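Local coordinates for protein xyloglucan-specific endo-beta-1,4-glucanase (Uncultured bacterium, PDB 4W88) that hydrolyses internal beta-1,4-glucosidic bonds of xyloglucan, as an endo-acting glucanase of glycoside hydrolase family 5, at residues Y74-K85 with A126-F135. The protein carries 1 engineered substitution. Numbering follows the deposited sequence.
Engineered in segment 74-85: T75 (natural residue Pro).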
# COMPACT_ATOMS: atom_id res chain seq x y z
N TYR A 74 3.15 -10.58 21.30
CA TYR A 74 2.74 -10.73 19.94
C TYR A 74 3.92 -11.21 19.05
O TYR A 74 4.17 -10.65 17.98
CB TYR A 74 2.15 -9.43 19.40
CG TYR A 74 0.92 -8.97 20.10
CD1 TYR A 74 -0.31 -9.59 19.90
CD2 TYR A 74 0.95 -7.85 20.88
CE1 TYR A 74 -1.43 -9.12 20.57
CE2 TYR A 74 -0.18 -7.34 21.51
CZ TYR A 74 -1.38 -7.99 21.34
OH TYR A 74 -2.59 -7.56 21.88
N THR A 75 4.68 -12.18 19.56
CA THR A 75 5.88 -12.60 18.87
C THR A 75 5.51 -13.17 17.46
O THR A 75 4.65 -14.06 17.33
CB THR A 75 6.59 -13.69 19.67
OG1 THR A 75 6.92 -13.13 20.89
CG2 THR A 75 7.88 -14.22 18.96
N ILE A 76 6.17 -12.67 16.44
CA ILE A 76 5.98 -13.15 15.08
C ILE A 76 6.66 -14.52 14.93
O ILE A 76 7.87 -14.69 15.26
CB ILE A 76 6.50 -12.16 14.04
CG1 ILE A 76 5.93 -10.72 14.21
CG2 ILE A 76 6.28 -12.69 12.64
CD1 ILE A 76 6.67 -9.68 13.39
N SER A 77 5.89 -15.50 14.46
CA SER A 77 6.43 -16.85 14.27
C SER A 77 7.71 -16.75 13.45
O SER A 77 7.75 -16.08 12.42
CB SER A 77 5.43 -17.73 13.55
OG SER A 77 5.84 -19.07 13.63
N ALA A 78 8.77 -17.43 13.91
CA ALA A 78 10.06 -17.32 13.23
C ALA A 78 10.00 -17.69 11.78
O ALA A 78 10.70 -17.04 10.95
CB ALA A 78 11.11 -18.17 13.93
N ASP A 79 9.24 -18.73 11.42
CA ASP A 79 9.19 -19.17 10.04
C ASP A 79 8.56 -18.10 9.12
O ASP A 79 8.96 -17.89 7.97
CB ASP A 79 8.42 -20.48 9.95
CG ASP A 79 6.90 -20.40 10.54
OD1 ASP A 79 6.40 -19.59 11.31
OD2 ASP A 79 6.12 -21.30 10.24
N TRP A 80 7.53 -17.43 9.64
CA TRP A 80 6.86 -16.38 8.93
C TRP A 80 7.76 -15.15 8.76
O TRP A 80 7.89 -14.63 7.61
CB TRP A 80 5.56 -15.97 9.58
CG TRP A 80 4.78 -14.98 8.82
CD1 TRP A 80 4.53 -13.69 9.15
CD2 TRP A 80 4.12 -15.21 7.58
NE1 TRP A 80 3.73 -13.12 8.19
CE2 TRP A 80 3.48 -14.04 7.22
CE3 TRP A 80 4.02 -16.33 6.74
CZ2 TRP A 80 2.72 -13.93 6.05
CZ3 TRP A 80 3.25 -16.27 5.62
CH2 TRP A 80 2.57 -15.07 5.28
N LEU A 81 8.40 -14.72 9.85
CA LEU A 81 9.33 -13.64 9.70
C LEU A 81 10.46 -13.95 8.68
O LEU A 81 10.80 -13.07 7.86
CB LEU A 81 9.94 -13.30 11.05
CG LEU A 81 10.90 -12.10 11.07
CD1 LEU A 81 10.24 -10.86 10.61
CD2 LEU A 81 11.37 -11.86 12.49
N ALA A 82 11.00 -15.16 8.71
CA ALA A 82 12.00 -15.60 7.74
C ALA A 82 11.51 -15.53 6.31
O ALA A 82 12.21 -15.05 5.43
CB ALA A 82 12.56 -16.94 8.08
N ARG A 83 10.26 -15.93 6.09
CA ARG A 83 9.70 -15.89 4.74
C ARG A 83 9.47 -14.50 4.23
O ARG A 83 9.80 -14.21 3.10
CB ARG A 83 8.42 -16.73 4.66
CG ARG A 83 7.81 -16.77 3.29
CD ARG A 83 8.80 -17.26 2.23
NE ARG A 83 8.15 -17.20 0.94
CZ ARG A 83 8.80 -17.13 -0.23
NH1 ARG A 83 10.12 -17.17 -0.28
NH2 ARG A 83 8.13 -16.95 -1.34
N VAL A 84 8.94 -13.65 5.09
CA VAL A 84 8.79 -12.23 4.76
C VAL A 84 10.13 -11.63 4.36
O VAL A 84 10.23 -10.98 3.31
CB VAL A 84 8.21 -11.46 5.93
CG1 VAL A 84 8.15 -9.99 5.63
CG2 VAL A 84 6.76 -11.96 6.19
N LYS A 85 11.18 -11.93 5.15
CA LYS A 85 12.51 -11.44 4.83
C LYS A 85 13.03 -11.99 3.46
O LYS A 85 13.66 -11.27 2.69
CB LYS A 85 13.44 -11.83 5.95
CG LYS A 85 14.87 -11.46 5.74
CD LYS A 85 15.76 -11.61 7.03
CE LYS A 85 15.49 -10.44 7.94
NZ LYS A 85 16.59 -10.34 9.01
N ALA A 126 4.28 -3.36 19.16
CA ALA A 126 4.94 -4.60 19.35
C ALA A 126 5.33 -5.34 18.06
O ALA A 126 6.43 -5.95 17.97
CB ALA A 126 4.14 -5.51 20.26
N ILE A 127 4.45 -5.26 17.03
CA ILE A 127 4.69 -5.93 15.77
C ILE A 127 5.84 -5.12 15.11
O ILE A 127 6.80 -5.73 14.60
CB ILE A 127 3.43 -5.92 14.93
CG1 ILE A 127 2.34 -6.86 15.54
CG2 ILE A 127 3.72 -6.34 13.48
CD1 ILE A 127 0.96 -6.64 14.94
N TRP A 128 5.71 -3.78 15.08
CA TRP A 128 6.67 -2.96 14.37
C TRP A 128 8.03 -2.96 15.02
O TRP A 128 9.06 -2.83 14.30
CB TRP A 128 6.14 -1.57 14.10
CG TRP A 128 5.32 -1.55 12.85
CD1 TRP A 128 3.97 -1.44 12.75
CD2 TRP A 128 5.81 -1.77 11.54
NE1 TRP A 128 3.59 -1.56 11.40
CE2 TRP A 128 4.72 -1.74 10.65
CE3 TRP A 128 7.11 -1.94 11.02
CZ2 TRP A 128 4.88 -1.90 9.26
CZ3 TRP A 128 7.25 -2.12 9.65
CH2 TRP A 128 6.15 -2.13 8.79
N LYS A 129 8.11 -3.08 16.36
CA LYS A 129 9.44 -3.22 16.98
C LYS A 129 10.16 -4.44 16.39
O LYS A 129 11.36 -4.36 16.09
CB LYS A 129 9.33 -3.31 18.51
CG LYS A 129 10.61 -3.60 19.30
CD LYS A 129 10.33 -3.50 20.82
CE LYS A 129 11.57 -3.43 21.67
NZ LYS A 129 12.15 -4.73 21.74
N GLN A 130 9.43 -5.58 16.26
CA GLN A 130 10.02 -6.78 15.75
C GLN A 130 10.41 -6.66 14.30
O GLN A 130 11.52 -7.13 13.90
CB GLN A 130 9.11 -7.99 15.91
CG GLN A 130 8.80 -8.33 17.33
CD GLN A 130 7.76 -9.43 17.40
OE1 GLN A 130 8.00 -10.60 17.09
NE2 GLN A 130 6.54 -9.01 17.73
N LEU A 131 9.55 -6.05 13.50
CA LEU A 131 9.85 -5.87 12.05
C LEU A 131 11.05 -4.95 11.86
O LEU A 131 11.94 -5.23 11.10
CB LEU A 131 8.64 -5.37 11.28
CG LEU A 131 7.49 -6.39 11.18
CD1 LEU A 131 6.34 -5.62 10.48
CD2 LEU A 131 7.93 -7.60 10.44
N ALA A 132 11.04 -3.83 12.59
CA ALA A 132 12.13 -2.90 12.54
C ALA A 132 13.46 -3.58 12.99
O ALA A 132 14.50 -3.37 12.36
CB ALA A 132 11.84 -1.67 13.39
N GLU A 133 13.45 -4.36 14.04
CA GLU A 133 14.67 -5.04 14.49
C GLU A 133 15.16 -5.96 13.32
O GLU A 133 16.36 -6.06 13.04
CB GLU A 133 14.49 -5.86 15.76
CG GLU A 133 14.78 -5.13 17.05
CD GLU A 133 16.15 -4.44 17.16
OE1 GLU A 133 17.21 -5.05 16.98
OE2 GLU A 133 16.15 -3.26 17.49
N ALA A 134 14.25 -6.69 12.68
CA ALA A 134 14.63 -7.66 11.70
C ALA A 134 15.24 -7.02 10.48
O ALA A 134 16.14 -7.60 9.84
CB ALA A 134 13.44 -8.46 11.26
N PHE A 135 14.75 -5.84 10.13
CA PHE A 135 15.15 -5.13 8.92
C PHE A 135 16.03 -3.91 9.21
O PHE A 135 16.27 -3.08 8.33
CB PHE A 135 13.89 -4.73 8.11
CG PHE A 135 13.18 -5.89 7.55
CD1 PHE A 135 13.68 -6.50 6.41
CD2 PHE A 135 12.02 -6.36 8.08
CE1 PHE A 135 13.03 -7.54 5.84
CE2 PHE A 135 11.40 -7.46 7.52
CZ PHE A 135 11.89 -8.04 6.39
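Two neighbouring outer helices of the (beta/alpha)8 TIM barrel meet here: L81 of one helix, and I76 of the loop leading into it, pack on L131 of the other. The axes of 78-85 and 126-134 come within 11.6 Å, with a crossing angle of -52°. The loop that leads into helix 78-85 is held by the amide of Q130. Q130 OE1 accepts the hydrogen bond of I76 N at 2.8 Å, in the Q130 carbonyl plane and on a lone pair. Q130 NE2 gives a nearly straight hydrogen bond to Y74 O at 2.9 Å, from above the Y74 carbonyl plane. Q130 NE2 also donates a hydrogen bond to A126 O, one turn back in its own helix, and both acceptors lie close to the amide plane. These three bonds fix the flip of the amide. A leucine in place of this glutamine would probably leave I76 N and Y74 O without these partners. Beside the amide, I76 CD1 reaches L131 CD2 at 3.8 Å. L81 CD1 touches the same methyl and A134 CB. Further along, F135 CZ lies 3.8 Å from K85 CA, and the F135 ring also packs on L100 of barrel strand 97-101. K85 starts with CG anti to the backbone N (chi1 177°), then bends at chi3 (-78°), and K85 NZ donates a hydrogen bond to A134 O at 2.9 Å.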